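Local coordinates for DUF3298 domain-containing protein (Pseudomonas aeruginosa, PDB 4E72) that is of unknown function but belongs to the DUF3298 family and is probably a lipoprotein exported by way of its signal sequence, at residues G25-K37 / F75-A89. Sequence-based numbering, arbitrary orientation.
Sequences GEQCPLVNIDTLK and FLDSAEPGWSSYLQA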
loop_
_atom_site.group_PDB
_atom_site.type_symbol
_atom_site.label_atom_id
_atom_site.label_comp_id
_atom_site.label_asym_id
_atom_site.label_seq_id
_atom_site.Cartn_x
_atom_site.Cartn_y
_atom_site.Cartn_z
ATOM N N GLY A 25 26.582 -17.991 5.417
ATOM C CA GLY A 25 26.136 -18.479 4.117
ATOM C C GLY A 25 25.063 -17.666 3.436
ATOM O O GLY A 25 24.480 -16.753 4.029
ATOM N N GLU A 26 24.785 -18.021 2.177
ATOM C CA GLU A 26 23.799 -17.357 1.322
ATOM C C GLU A 26 22.352 -17.682 1.775
ATOM O O GLU A 26 21.419 -16.916 1.479
ATOM C CB GLU A 26 24.031 -17.741 -0.173
ATOM C CG GLU A 26 24.160 -19.234 -0.465
ATOM C CD GLU A 26 24.587 -19.647 -1.867
ATOM O OE1 GLU A 26 24.064 -19.082 -2.856
ATOM O OE2 GLU A 26 25.403 -20.594 -1.972
ATOM N N GLN A 27 22.187 -18.802 2.516
ATOM C CA GLN A 27 20.920 -19.323 3.035
ATOM C C GLN A 27 20.594 -18.791 4.448
ATOM O O GLN A 27 19.668 -19.304 5.084
ATOM C CB GLN A 27 20.967 -20.867 3.059
ATOM C CG GLN A 27 20.840 -21.534 1.690
ATOM C CD GLN A 27 19.401 -21.655 1.264
ATOM O OE1 GLN A 27 18.840 -20.765 0.607
ATOM N NE2 GLN A 27 18.768 -22.757 1.647
ATOM N N CYS A 28 21.349 -17.788 4.946
ATOM C CA CYS A 28 21.128 -17.210 6.281
ATOM C C CYS A 28 19.846 -16.354 6.298
ATOM O O CYS A 28 19.762 -15.386 5.539
ATOM C CB CYS A 28 22.337 -16.402 6.747
ATOM S SG CYS A 28 22.075 -15.510 8.311
ATOM N N PRO A 29 18.852 -16.689 7.171
ATOM C CA PRO A 29 17.617 -15.865 7.269
ATOM C C PRO A 29 17.924 -14.390 7.525
ATOM O O PRO A 29 18.856 -14.061 8.267
ATOM C CB PRO A 29 16.873 -16.506 8.436
ATOM C CG PRO A 29 17.341 -17.938 8.417
ATOM C CD PRO A 29 18.801 -17.817 8.129
ATOM N N LEU A 30 17.155 -13.517 6.866
ATOM C CA LEU A 30 17.322 -12.063 6.770
ATOM C C LEU A 30 16.017 -11.300 6.970
ATOM O O LEU A 30 14.990 -11.674 6.405
ATOM C CB LEU A 30 17.846 -11.813 5.319
ATOM C CG LEU A 30 18.145 -10.404 4.794
ATOM C CD1 LEU A 30 19.278 -10.468 3.769
ATOM C CD2 LEU A 30 16.921 -9.805 4.081
ATOM N N VAL A 31 16.080 -10.193 7.723
ATOM C CA VAL A 31 14.970 -9.259 7.944
ATOM C C VAL A 31 15.423 -7.869 7.517
ATOM O O VAL A 31 16.404 -7.339 8.049
ATOM C CB VAL A 31 14.368 -9.234 9.379
ATOM C CG1 VAL A 31 13.268 -8.173 9.481
ATOM C CG2 VAL A 31 13.806 -10.597 9.752
ATOM N N ASN A 32 14.704 -7.284 6.560
ATOM C CA ASN A 32 15.029 -5.961 6.048
ATOM C C ASN A 32 13.843 -5.015 6.295
ATOM O O ASN A 32 12.773 -5.215 5.731
ATOM C CB ASN A 32 15.427 -6.055 4.555
ATOM C CG ASN A 32 15.862 -4.749 3.933
ATOM O OD1 ASN A 32 15.186 -3.714 4.027
ATOM N ND2 ASN A 32 16.980 -4.790 3.233
ATOM N N ILE A 33 14.030 -4.020 7.184
ATOM C CA ILE A 33 12.988 -3.054 7.574
ATOM C C ILE A 33 13.439 -1.630 7.240
ATOM O O ILE A 33 14.468 -1.176 7.741
ATOM C CB ILE A 33 12.601 -3.190 9.086
ATOM C CG1 ILE A 33 11.931 -4.560 9.368
ATOM C CG2 ILE A 33 11.679 -2.015 9.554
ATOM C CD1 ILE A 33 11.966 -4.974 10.802
ATOM N N ASP A 34 12.645 -0.930 6.406
ATOM C CA ASP A 34 12.867 0.443 5.952
ATOM C C ASP A 34 11.621 1.267 6.268
ATOM O O ASP A 34 10.684 1.322 5.475
ATOM C CB ASP A 34 13.200 0.459 4.444
ATOM C CG ASP A 34 13.465 1.830 3.826
ATOM O OD1 ASP A 34 13.536 2.835 4.591
ATOM O OD2 ASP A 34 13.580 1.908 2.577
ATOM N N THR A 35 11.602 1.892 7.444
ATOM C CA THR A 35 10.420 2.625 7.865
ATOM C C THR A 35 10.714 4.129 8.024
ATOM O O THR A 35 11.792 4.601 7.634
ATOM C CB THR A 35 9.807 1.962 9.096
ATOM O OG1 THR A 35 8.479 2.454 9.261
ATOM C CG2 THR A 35 10.653 2.132 10.368
ATOM N N LEU A 36 9.707 4.875 8.541
ATOM C CA LEU A 36 9.725 6.322 8.699
ATOM C C LEU A 36 9.231 6.808 10.051
ATOM O O LEU A 36 8.293 6.245 10.630
ATOM C CB LEU A 36 8.796 6.966 7.648
ATOM C CG LEU A 36 9.081 6.782 6.169
ATOM C CD1 LEU A 36 7.865 7.171 5.367
ATOM C CD2 LEU A 36 10.287 7.607 5.727
ATOM N N LYS A 37 9.817 7.934 10.489
ATOM C CA LYS A 37 9.437 8.704 11.669
ATOM C C LYS A 37 9.178 10.139 11.217
ATOM O O LYS A 37 9.831 10.620 10.293
ATOM C CB LYS A 37 10.494 8.630 12.773
ATOM C CG LYS A 37 10.141 7.606 13.842
ATOM C CD LYS A 37 11.127 7.614 14.994
ATOM C CE LYS A 37 10.880 6.476 15.953
ATOM N NZ LYS A 37 11.855 6.490 17.078
ATOM N N PHE A 75 10.896 -13.502 13.854
ATOM C CA PHE A 75 11.149 -14.094 12.524
ATOM C C PHE A 75 12.515 -14.768 12.470
ATOM O O PHE A 75 12.602 -15.899 12.007
ATOM C CB PHE A 75 11.026 -13.036 11.391
ATOM C CG PHE A 75 11.205 -13.623 10.008
ATOM C CD1 PHE A 75 10.119 -14.120 9.301
ATOM C CD2 PHE A 75 12.467 -13.705 9.423
ATOM C CE1 PHE A 75 10.292 -14.684 8.023
ATOM C CE2 PHE A 75 12.639 -14.268 8.148
ATOM C CZ PHE A 75 11.546 -14.741 7.454
ATOM N N LEU A 76 13.573 -14.082 12.945
ATOM C CA LEU A 76 14.937 -14.620 12.953
ATOM C C LEU A 76 15.066 -15.840 13.869
ATOM O O LEU A 76 15.860 -16.738 13.579
ATOM C CB LEU A 76 15.958 -13.532 13.374
ATOM C CG LEU A 76 16.189 -12.346 12.385
ATOM C CD1 LEU A 76 17.186 -11.360 12.950
ATOM C CD2 LEU A 76 16.666 -12.821 10.996
ATOM N N ASP A 77 14.271 -15.893 14.949
ATOM C CA ASP A 77 14.319 -16.996 15.918
ATOM C C ASP A 77 13.646 -18.272 15.382
ATOM O O ASP A 77 14.008 -19.356 15.804
ATOM C CB ASP A 77 13.669 -16.575 17.265
ATOM C CG ASP A 77 14.006 -17.484 18.443
ATOM O OD1 ASP A 77 15.211 -17.566 18.815
ATOM O OD2 ASP A 77 13.071 -18.106 19.003
ATOM N N SER A 78 12.687 -18.158 14.482
ATOM C CA SER A 78 11.953 -19.330 13.995
ATOM C C SER A 78 12.139 -19.616 12.494
ATOM O O SER A 78 11.667 -20.658 12.029
ATOM C CB SER A 78 10.461 -19.171 14.294
ATOM O OG SER A 78 9.923 -17.938 13.845
ATOM N N ALA A 79 12.823 -18.725 11.747
ATOM C CA ALA A 79 13.003 -18.886 10.299
ATOM C C ALA A 79 13.817 -20.110 9.951
ATOM O O ALA A 79 14.747 -20.449 10.678
ATOM C CB ALA A 79 13.656 -17.654 9.696
ATOM N N GLU A 80 13.447 -20.793 8.848
ATOM C CA GLU A 80 14.183 -21.951 8.331
ATOM C C GLU A 80 15.244 -21.443 7.341
ATOM O O GLU A 80 15.205 -20.256 7.046
ATOM C CB GLU A 80 13.214 -22.927 7.665
ATOM C CG GLU A 80 12.438 -23.800 8.643
ATOM C CD GLU A 80 11.381 -24.704 8.030
ATOM O OE1 GLU A 80 11.328 -24.832 6.785
ATOM O OE2 GLU A 80 10.591 -25.284 8.805
ATOM N N PRO A 81 16.228 -22.245 6.856
ATOM C CA PRO A 81 17.247 -21.684 5.935
ATOM C C PRO A 81 16.670 -21.110 4.628
ATOM O O PRO A 81 15.741 -21.676 4.049
ATOM C CB PRO A 81 18.162 -22.885 5.648
ATOM C CG PRO A 81 18.001 -23.783 6.878
ATOM C CD PRO A 81 16.545 -23.656 7.207
ATOM N N GLY A 82 17.205 -19.953 4.228
ATOM C CA GLY A 82 16.861 -19.233 3.010
ATOM C C GLY A 82 15.701 -18.265 3.121
ATOM O O GLY A 82 15.389 -17.569 2.150
ATOM N N TRP A 83 15.022 -18.243 4.282
ATOM C CA TRP A 83 13.857 -17.374 4.495
ATOM C C TRP A 83 14.268 -15.922 4.616
ATOM O O TRP A 83 15.350 -15.606 5.106
ATOM C CB TRP A 83 13.074 -17.799 5.742
ATOM C CG TRP A 83 12.301 -19.083 5.618
ATOM C CD1 TRP A 83 12.526 -20.112 4.747
ATOM C CD2 TRP A 83 11.233 -19.507 6.470
ATOM N NE1 TRP A 83 11.628 -21.131 4.976
ATOM C CE2 TRP A 83 10.832 -20.792 6.039
ATOM C CE3 TRP A 83 10.528 -18.894 7.534
ATOM C CZ2 TRP A 83 9.776 -21.487 6.639
ATOM C CZ3 TRP A 83 9.471 -19.580 8.120
ATOM C CH2 TRP A 83 9.118 -20.868 7.688
ATOM N N SER A 84 13.387 -15.040 4.196
ATOM C CA SER A 84 13.593 -13.595 4.276
ATOM C C SER A 84 12.270 -12.879 4.383
ATOM O O SER A 84 11.232 -13.367 3.905
ATOM C CB SER A 84 14.379 -13.066 3.076
ATOM O OG SER A 84 13.709 -13.353 1.860
ATOM N N SER A 85 12.327 -11.706 5.009
ATOM C CA SER A 85 11.182 -10.846 5.207
ATOM C C SER A 85 11.627 -9.391 5.007
ATOM O O SER A 85 12.628 -8.960 5.597
ATOM C CB SER A 85 10.571 -11.087 6.591
ATOM O OG SER A 85 9.568 -10.134 6.894
ATOM N N TYR A 86 10.902 -8.663 4.121
ATOM C CA TYR A 86 11.131 -7.261 3.759
ATOM C C TYR A 86 9.890 -6.473 4.052
ATOM O O TYR A 86 8.809 -6.878 3.638
ATOM C CB TYR A 86 11.482 -7.089 2.253
ATOM C CG TYR A 86 12.788 -7.702 1.805
ATOM C CD1 TYR A 86 12.882 -9.062 1.524
ATOM C CD2 TYR A 86 13.907 -6.912 1.572
ATOM C CE1 TYR A 86 14.085 -9.637 1.103
ATOM C CE2 TYR A 86 15.115 -7.471 1.143
ATOM C CZ TYR A 86 15.197 -8.835 0.904
ATOM O OH TYR A 86 16.377 -9.392 0.473
ATOM N N LEU A 87 10.042 -5.346 4.740
ATOM C CA LEU A 87 8.957 -4.417 5.058
ATOM C C LEU A 87 9.414 -3.010 4.751
ATOM O O LEU A 87 10.535 -2.609 5.134
ATOM C CB LEU A 87 8.517 -4.508 6.532
ATOM C CG LEU A 87 7.773 -5.766 6.988
ATOM C CD1 LEU A 87 7.691 -5.771 8.502
ATOM C CD2 LEU A 87 6.371 -5.844 6.399
ATOM N N GLN A 88 8.573 -2.261 4.048
ATOM C CA GLN A 88 8.956 -0.909 3.669
ATOM C C GLN A 88 7.771 0.054 3.672
ATOM O O GLN A 88 6.677 -0.253 3.167
ATOM C CB GLN A 88 9.647 -0.908 2.289
ATOM C CG GLN A 88 10.122 0.474 1.867
ATOM C CD GLN A 88 10.380 0.530 0.400
ATOM O OE1 GLN A 88 11.456 0.175 -0.069
ATOM N NE2 GLN A 88 9.394 0.990 -0.354
ATOM N N ALA A 89 8.029 1.233 4.235
ATOM C CA ALA A 89 7.117 2.367 4.284
ATOM C C ALA A 89 7.836 3.570 3.736
ATOM O O ALA A 89 8.964 3.873 4.175
ATOM C CB ALA A 89 6.664 2.626 5.712
HETATM O O HOH W 1 12.728 -3.305 3.211
#
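Leu30, Asn32 and Asp34 each give their N-H to one carbonyl of 83-87 and offer their C=O to the N-H two residues further on, the alternating ladder of a parallel beta pair. Its straightest rung joins Ala89 N to Asp34 O (2.9 Å, 172° at the hydrogen), while the first, Leu30 N to Trp83 O, is longer at 3.3 Å. The same oxygens receive CA-H...O contacts. Before the strand start, Gly82 N reaches Gln27 O at 2.7 Å, linking two beta turns, and Pro29 CB meets Ala79 CB (3.6 Å) where helix 68-78 ends.

On one face the Tyr86 ring slants across Leu30 and Asn32: CD2 lies 3.5 Å from Asn32 CB, and CZ 3.7 Å from Leu30 CD2. With CG anti to the backbone N (chi1 -177°), the Asn32 amide runs 27° from the ring plane. A water bridges Asn32 OD1 and Leu87 O, Asn32 ND2 is held by Glu17, and Asp34 pairs with Arg13.

The face bearing Val31, Ile33, Ser85 and Leu87 is mostly apolar: Val31 CG2 touches Phe75 CD2 (3.4 Å) and Leu76 CD2, and Ser85 CB lies over the Phe75 ring while its OG bonds to Tyr71 OH.

Helices 44-54 and 68-78 link the parallel strands in a beta-alpha-beta crossover; 68-78 lies against Val31 and Leu87, and Val48 of 44-54 touches Thr35 and Ala89. Strand 12-19 flanks 30-37 antiparallel, and 98-108 continues the sheet beyond 84-95.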